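Local coordinates for protein putative 2,5-diketo-D-gluconic acid reductase B (Sinorhizobium meliloti, PDB 3UP8) that probably reduces methylglyoxal to hydroxyacetone with NADPH as a TIM-barrel aldo/keto reductase, and may also act on 2,5-diketo-D-gluconate, at residues A47-L50 against R51-Q55; H63-A67 against Q68-N72; V287-Q290 against G291-E295. All coordinates share one frame; numbering follows the deposited sequence.

Contact 1: A47-L50 against R51-Q55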
loop_
_atom_site.group_PDB
_atom_site.type_symbol
_atom_site.label_atom_id
_atom_site.label_comp_id
_atom_site.label_asym_id
_atom_site.label_seq_id
_atom_site.Cartn_x
_atom_site.Cartn_y
_atom_site.Cartn_z
ATOM N N ALA A 47 -19.774 -4.126 0.003
ATOM C CA ALA A 47 -20.746 -3.233 -0.627
ATOM C C ALA A 47 -20.151 -1.867 -0.957
ATOM O O ALA A 47 -20.425 -1.327 -2.024
ATOM C CB ALA A 47 -22.004 -3.084 0.246
ATOM N N GLU A 48 -19.340 -1.320 -0.046
ATOM C CA GLU A 48 -18.624 -0.063 -0.302
ATOM C C GLU A 48 -17.705 -0.169 -1.525
ATOM O O GLU A 48 -17.666 0.742 -2.359
ATOM C CB GLU A 48 -17.817 0.374 0.922
ATOM C CG GLU A 48 -18.636 0.956 2.067
ATOM C CD GLU A 48 -17.780 1.327 3.274
ATOM O OE1 GLU A 48 -17.003 0.475 3.761
ATOM O OE2 GLU A 48 -17.882 2.482 3.742
ATOM N N VAL A 49 -16.973 -1.282 -1.631
ATOM C CA VAL A 49 -16.117 -1.554 -2.794
ATOM C C VAL A 49 -16.911 -1.601 -4.110
ATOM O O VAL A 49 -16.504 -0.987 -5.105
ATOM C CB VAL A 49 -15.275 -2.861 -2.597
ATOM C CG1 VAL A 49 -14.643 -3.332 -3.908
ATOM C CG2 VAL A 49 -14.212 -2.647 -1.531
ATOM N N LEU A 50 -18.038 -2.317 -4.115
ATOM C CA LEU A 50 -18.857 -2.444 -5.326
ATOM C C LEU A 50 -19.448 -1.110 -5.789
ATOM O O LEU A 50 -19.662 -0.904 -6.984
ATOM C CB LEU A 50 -20.002 -3.435 -5.121
ATOM C CG LEU A 50 -19.756 -4.934 -5.100
ATOM C CD1 LEU A 50 -21.083 -5.625 -4.816
ATOM C CD2 LEU A 50 -19.155 -5.421 -6.403
ATOM N N ARG A 51 -19.720 -0.223 -4.838
ATOM C CA ARG A 51 -20.239 1.102 -5.133
ATOM C C ARG A 51 -19.137 2.052 -5.613
ATOM O O ARG A 51 -19.281 2.700 -6.656
ATOM C CB ARG A 51 -20.923 1.681 -3.892
ATOM C CG ARG A 51 -21.844 2.883 -4.164
ATOM C CD ARG A 51 -22.024 3.728 -2.905
ATOM N NE ARG A 51 -22.242 2.888 -1.724
ATOM C CZ ARG A 51 -21.730 3.128 -0.516
ATOM N NH1 ARG A 51 -20.962 4.194 -0.309
ATOM N NH2 ARG A 51 -21.983 2.292 0.486
ATOM N N ILE A 52 -18.034 2.119 -4.871
ATOM C CA ILE A 52 -17.051 3.189 -5.069
ATOM C C ILE A 52 -15.913 2.847 -6.035
ATOM O O ILE A 52 -15.498 3.700 -6.824
ATOM C CB ILE A 52 -16.502 3.685 -3.710
ATOM C CG1 ILE A 52 -17.645 4.256 -2.872
ATOM C CG2 ILE A 52 -15.436 4.752 -3.895
ATOM C CD1 ILE A 52 -17.737 3.641 -1.502
ATOM N N LEU A 53 -15.413 1.609 -5.987
ATOM C CA LEU A 53 -14.314 1.219 -6.884
ATOM C C LEU A 53 -14.581 1.473 -8.384
ATOM O O LEU A 53 -13.693 1.970 -9.075
ATOM C CB LEU A 53 -13.830 -0.218 -6.616
ATOM C CG LEU A 53 -12.592 -0.724 -7.374
ATOM C CD1 LEU A 53 -11.443 0.280 -7.309
ATOM C CD2 LEU A 53 -12.149 -2.077 -6.821
ATOM N N PRO A 54 -15.801 1.167 -8.888
ATOM C CA PRO A 54 -16.070 1.501 -10.305
ATOM C C PRO A 54 -15.852 2.984 -10.617
ATOM O O PRO A 54 -15.279 3.328 -11.649
ATOM C CB PRO A 54 -17.554 1.129 -10.473
ATOM C CG PRO A 54 -17.745 0.011 -9.492
ATOM C CD PRO A 54 -16.921 0.416 -8.291
ATOM N N GLN A 55 -16.294 3.851 -9.713
ATOM C CA GLN A 55 -16.090 5.284 -9.863
ATOM C C GLN A 55 -14.608 5.647 -9.794
ATOM O O GLN A 55 -14.125 6.434 -10.605
ATOM C CB GLN A 55 -16.852 6.037 -8.789
ATOM C CG GLN A 55 -18.340 5.737 -8.758
ATOM C CD GLN A 55 -19.044 6.595 -7.738
ATOM O OE1 GLN A 55 -19.645 6.088 -6.783
ATOM N NE2 GLN A 55 -18.947 7.916 -7.912
#
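The carbonyl oxygen of Glu48 accepts the backbone N-H of Ile52 at 2.9 Å (Glu48 O to Ile52 N), with an N-H...O angle of 156°. The same oxygen is approached by the Ile52 side chain, whose CD1 comes within 3.0 Å of Glu48 O. That is tight, and with chi2 at 126°, away from any staggered value, the exact place of this methyl is doubtful. One residue to each side the ladder repeats: Arg51 N reaches Ala47 O at 3.1 Å and Leu53 N reaches Val49 O at 3.0 Å. It then stops at Pro54, whose ring nitrogen carries no hydrogen; CG and CD of the ring press on the carbonyl oxygen of Leu50 instead, CG to O being 3.3 Å, and the helix kinks there. This is the outer helix 46-59 of a beta-alpha-beta unit, carrying the chain from barrel strand 37-40 to its parallel neighbour 63-65. On its buried side Val49 and Leu53 lie alongside, pointing the same way, and touch through Val49 CG1 and Leu53 CD2 at 4.0 Å. Phe39 of strand 37-40 lies against Ile52 and Leu53, while Glu75 and Ala79 of helix 73-83 meet Val49 and Leu53 respectively. On the outer side Arg51, bent at chi3, folds back so that its guanidinium lies over Glu48, with CA off-centre beneath one face and NH2 3.9 Å from CG. Their charged ends stay apart, Glu48 OE2 and Arg51 NH2 being separated by 5.2 Å, and Glu48 OE1 accepts the backbone N-H of Ser45, just before the helix.

Contact 2: H63-A67 against Q68-N72; sequences HVDTA and QIYGN. With ACT (acetate ion), chain C.
Gln68 turns away from Ala67, and its extended side chain carries OE1 off to a hydrogen bond with Asn100. Ile69 keeps a loose apolar touch on Ala67, CG2 to CB 4.4 Å. Tyr70, the predicted proton donor, carries most of the contact. Its CG lies anti to its own carbonyl carbon (chi1 -53°), which swings the ring back across the turn. There the Ala67 methyl sits under the middle of one face, a CH-pi contact with CB 3.3 Å from the ring centroid and only 8° off the normal. A weak bond, Tyr70 N to Ala67 O at 3.3 Å, joins the backbones of the two residues as well. The phenol OH donates to acetate O at 2.6 Å, and acetate OXT lies in the ring plane at its edge. His128 NE2, of the predicted substrate-binding residue, holds the acetate too, consistent with this ion occupying the place of a substrate carbonyl. Lys95 bonds to Tyr70 OH and forms a salt bridge with Asp65, whose OD1 stands 4.1 Å from Tyr70 OH; Asp65, Tyr70, Lys95 and His128 match the aldo/keto reductase tetrad. Gly71, at positive phi, closes a type I beta turn from Gln68. Asn72 then turns back to Thr66, the residue just past the strand, and its OD1 accepts the Thr66 hydroxyl, OG1 to OD1 2.8 Å, nearly along the C=O axis. Strand 63-65 runs in the barrel between 37-40 and 91-96, and this loop at its C-terminal end leads into helix 73-83, whose Glu73 and Val76 pack on Thr66.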
loop_
_atom_site.group_PDB
_atom_site.type_symbol
_atom_site.label_atom_id
_atom_site.label_comp_id
_atom_site.label_asym_id
_atom_site.label_seq_id
_atom_site.Cartn_x
_atom_site.Cartn_y
_atom_site.Cartn_z
ATOM N N HIS A 63 -4.442 1.495 -9.525
ATOM C CA HIS A 63 -3.769 0.666 -8.548
ATOM C C HIS A 63 -4.843 0.336 -7.531
ATOM O O HIS A 63 -5.477 1.222 -6.981
ATOM C CB HIS A 63 -2.576 1.450 -7.955
ATOM C CG HIS A 63 -1.938 0.819 -6.758
ATOM N ND1 HIS A 63 -0.942 1.452 -6.039
ATOM C CD2 HIS A 63 -2.157 -0.363 -6.134
ATOM C CE1 HIS A 63 -0.581 0.687 -5.026
ATOM N NE2 HIS A 63 -1.293 -0.423 -5.067
ATOM N N VAL A 64 -5.107 -0.952 -7.345
ATOM C CA VAL A 64 -6.100 -1.398 -6.377
ATOM C C VAL A 64 -5.439 -2.381 -5.413
ATOM O O VAL A 64 -4.759 -3.306 -5.851
ATOM C CB VAL A 64 -7.315 -2.089 -7.046
ATOM C CG1 VAL A 64 -8.319 -2.514 -5.983
ATOM C CG2 VAL A 64 -7.991 -1.145 -8.072
ATOM N N ASP A 65 -5.641 -2.146 -4.118
ATOM C CA ASP A 65 -5.016 -2.933 -3.058
ATOM C C ASP A 65 -6.032 -3.633 -2.162
ATOM O O ASP A 65 -6.918 -2.992 -1.574
ATOM C CB ASP A 65 -4.095 -2.043 -2.220
ATOM C CG ASP A 65 -3.382 -2.810 -1.127
ATOM O OD1 ASP A 65 -4.015 -3.070 -0.069
ATOM O OD2 ASP A 65 -2.189 -3.136 -1.328
ATOM N N THR A 66 -5.883 -4.952 -2.033
ATOM C CA THR A 66 -6.777 -5.762 -1.198
ATOM C C THR A 66 -5.963 -6.833 -0.436
ATOM O O THR A 66 -4.725 -6.782 -0.435
ATOM C CB THR A 66 -7.948 -6.343 -2.053
ATOM O OG1 THR A 66 -8.926 -6.972 -1.212
ATOM C CG2 THR A 66 -7.427 -7.332 -3.113
ATOM N N ALA A 67 -6.648 -7.751 0.250
ATOM C CA ALA A 67 -5.999 -8.771 1.081
ATOM C C ALA A 67 -6.971 -9.909 1.298
ATOM O O ALA A 67 -8.174 -9.695 1.296
ATOM C CB ALA A 67 -5.586 -8.194 2.429
ATOM N N GLN A 68 -6.455 -11.109 1.506
ATOM C CA GLN A 68 -7.307 -12.249 1.839
ATOM C C GLN A 68 -8.175 -11.957 3.063
ATOM O O GLN A 68 -9.385 -12.203 3.039
ATOM C CB GLN A 68 -6.458 -13.499 2.066
ATOM C CG GLN A 68 -5.889 -14.052 0.780
ATOM C CD GLN A 68 -4.827 -15.134 0.984
ATOM O OE1 GLN A 68 -4.445 -15.465 2.107
ATOM N NE2 GLN A 68 -4.375 -15.703 -0.120
ATOM N N ILE A 69 -7.571 -11.375 4.100
ATOM C CA ILE A 69 -8.264 -11.150 5.383
ATOM C C ILE A 69 -9.333 -10.070 5.345
ATOM O O ILE A 69 -10.226 -10.084 6.191
ATOM C CB ILE A 69 -7.286 -10.865 6.556
ATOM C CG1 ILE A 69 -7.975 -11.066 7.915
ATOM C CG2 ILE A 69 -6.697 -9.451 6.464
ATOM C CD1 ILE A 69 -8.472 -12.488 8.174
ATOM N N TYR A 70 -9.248 -9.128 4.401
ATOM C CA TYR A 70 -10.273 -8.067 4.327
ATOM C C TYR A 70 -11.633 -8.624 3.955
ATOM O O TYR A 70 -12.636 -8.014 4.267
ATOM C CB TYR A 70 -9.947 -6.951 3.317
ATOM C CG TYR A 70 -8.608 -6.291 3.453
ATOM C CD1 TYR A 70 -7.909 -6.280 4.664
ATOM C CD2 TYR A 70 -8.053 -5.632 2.361
ATOM C CE1 TYR A 70 -6.662 -5.651 4.763
ATOM C CE2 TYR A 70 -6.816 -5.010 2.450
ATOM C CZ TYR A 70 -6.122 -5.033 3.642
ATOM O OH TYR A 70 -4.890 -4.400 3.686
ATOM N N GLY A 71 -11.672 -9.768 3.282
ATOM C CA GLY A 71 -12.944 -10.381 2.908
ATOM C C GLY A 71 -13.672 -9.688 1.764
ATOM O O GLY A 71 -14.857 -9.910 1.557
ATOM N N ASN A 72 -12.979 -8.841 1.009
ATOM C CA ASN A 72 -13.638 -8.137 -0.101
ATOM C C ASN A 72 -13.002 -8.379 -1.474
ATOM O O ASN A 72 -13.282 -7.643 -2.429
ATOM C CB ASN A 72 -13.723 -6.635 0.206
ATOM C CG ASN A 72 -12.358 -6.022 0.519
ATOM O OD1 ASN A 72 -11.324 -6.537 0.097
ATOM N ND2 ASN A 72 -12.355 -4.920 1.262
HETATM C C ACT C . -3.847 -3.668 6.883
HETATM O O ACT C . -3.835 -3.148 5.745
HETATM O OXT ACT C . -4.279 -4.826 6.931
HETATM C CH3 ACT C . -3.377 -2.967 8.118
#

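Contact 3: V287-Q290 against G291-E295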
loop_
_atom_site.group_PDB
_atom_site.type_symbol
_atom_site.label_atom_id
_atom_site.label_comp_id
_atom_site.label_asym_id
_atom_site.label_seq_id
_atom_site.Cartn_x
_atom_site.Cartn_y
_atom_site.Cartn_z
ATOM N N VAL A 287 -1.792 0.572 14.346
ATOM C CA VAL A 287 -2.001 -0.868 14.138
ATOM C C VAL A 287 -0.850 -1.678 14.746
ATOM O O VAL A 287 0.288 -1.579 14.302
ATOM C CB VAL A 287 -2.157 -1.195 12.613
ATOM C CG1 VAL A 287 -2.484 -2.672 12.395
ATOM C CG2 VAL A 287 -3.250 -0.320 11.982
ATOM N N ASN A 288 -1.149 -2.486 15.765
ATOM C CA ASN A 288 -0.113 -3.216 16.501
ATOM C C ASN A 288 -0.649 -4.552 17.070
ATOM O O ASN A 288 -0.694 -4.734 18.293
ATOM C CB ASN A 288 0.400 -2.321 17.639
ATOM C CG ASN A 288 1.827 -2.644 18.063
ATOM O OD1 ASN A 288 2.415 -3.652 17.662
ATOM N ND2 ASN A 288 2.395 -1.771 18.887
ATOM N N PRO A 289 -1.095 -5.476 16.193
ATOM C CA PRO A 289 -1.681 -6.714 16.735
ATOM C C PRO A 289 -0.638 -7.662 17.326
ATOM O O PRO A 289 0.373 -7.981 16.692
ATOM C CB PRO A 289 -2.412 -7.332 15.538
ATOM C CG PRO A 289 -1.741 -6.756 14.345
ATOM C CD PRO A 289 -1.215 -5.393 14.729
ATOM N N GLN A 290 -0.880 -8.074 18.566
ATOM C CA GLN A 290 0.026 -8.970 19.282
ATOM C C GLN A 290 0.175 -10.291 18.527
ATOM O O GLN A 290 -0.814 -10.870 18.076
ATOM C CB GLN A 290 -0.496 -9.198 20.712
ATOM C CG GLN A 290 0.274 -10.237 21.532
ATOM C CD GLN A 290 1.745 -9.901 21.678
ATOM O OE1 GLN A 290 2.595 -10.800 21.697
ATOM N NE2 GLN A 290 2.060 -8.602 21.769
ATOM N N GLY A 291 1.414 -10.750 18.369
ATOM C CA GLY A 291 1.682 -11.996 17.654
ATOM C C GLY A 291 2.003 -11.797 16.176
ATOM O O GLY A 291 2.867 -12.481 15.624
ATOM N N LEU A 292 1.317 -10.851 15.537
ATOM C CA LEU A 292 1.491 -10.589 14.104
ATOM C C LEU A 292 2.519 -9.489 13.883
ATOM O O LEU A 292 3.324 -9.544 12.948
ATOM C CB LEU A 292 0.165 -10.142 13.473
ATOM C CG LEU A 292 -1.072 -11.030 13.574
ATOM C CD1 LEU A 292 -2.178 -10.490 12.698
ATOM C CD2 LEU A 292 -0.755 -12.454 13.190
ATOM N N ALA A 293 2.449 -8.465 14.728
ATOM C CA ALA A 293 3.364 -7.332 14.645
ATOM C C ALA A 293 4.761 -7.769 15.053
ATOM O O ALA A 293 4.905 -8.634 15.920
ATOM C CB ALA A 293 2.870 -6.206 15.548
ATOM N N PRO A 294 5.796 -7.198 14.431
ATOM C CA PRO A 294 7.151 -7.496 14.875
ATOM C C PRO A 294 7.552 -6.542 15.995
ATOM O O PRO A 294 6.789 -5.626 16.341
ATOM C CB PRO A 294 7.974 -7.167 13.648
ATOM C CG PRO A 294 7.259 -5.973 13.056
ATOM C CD PRO A 294 5.789 -6.172 13.363
ATOM N N GLU A 295 8.747 -6.756 16.538
ATOM C CA GLU A 295 9.392 -5.774 17.398
ATOM C C GLU A 295 9.785 -4.626 16.476
ATOM O O GLU A 295 10.791 -4.701 15.777
ATOM C CB GLU A 295 10.616 -6.397 18.106
ATOM C CG GLU A 295 11.313 -5.498 19.128
ATOM C CD GLU A 295 10.442 -5.174 20.348
ATOM O OE1 GLU A 295 9.331 -5.738 20.481
ATOM O OE2 GLU A 295 10.871 -4.346 21.183
HETATM O O HOH W 1 4.726 -5.123 18.465
#
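The side-chain amide of Asn288 sets its OD1 against the methyl of Ala293, 3.3 Å from CB. With chi1 at -154°, the amide swings away from its own backbone N, which carries OD1 to that methyl. The same oxygen also accepts from the indole NE1 of Trp296 and from a water at 2.9 Å (OD1 to water O), and the water donates in turn to Pro294 O at 3.0 Å, linking Asn288 to Pro294 across the turn. Gln290 points away overall, but its chain, bent at chi2 (58°), lies along the start of the next residue, with CD 3.4 Å from Gly291 N. The carbonyl oxygen of Pro289 is gripped twice. Ala293 N approaches it at 2.9 Å and almost straight on, with an N-H...O angle of 164°, whereas Leu292 N, at 3.2 Å, comes from well above the carbonyl plane. The Pro289 ring packs crosswise on Leu292, CG to CB 4.0 Å. Leu292 also touches Trp97, and its backbone bonds to Gly131. The backbone angles of Gln290 and Gly291 make Pro289-Leu292 a type II beta turn, with glycine at its third position. It belongs to the C-terminal loop that, in aldo/keto reductases, lies over the open end of the barrel; Leu292 comes about 7 Å from the predicted substrate-binding His128, side chain to side chain.

Overall arrangement
Along the chain the contacts come in series, contact 1, then contact 2, then contact 3. The first two are neighbours in the barrel and share one beta-alpha-beta unit: helix 46-59 leads into strand 63-65, their centres lie 13 Å apart, and they touch where Leu53 CD1 meets Val64 CG2 at 3.8 Å and where Val49 CG2 lies against Asn72 ND2. Contact 3, a separate surface loop beyond helix 270-277, has its centre 19 Å from that of contact 2 and 30 Å from that of contact 1. Contact 2 holds the loop bearing the predicted proton donor, and contact 3 approaches the same site from the C-terminal loop, nearest atoms of the two about 8 Å apart.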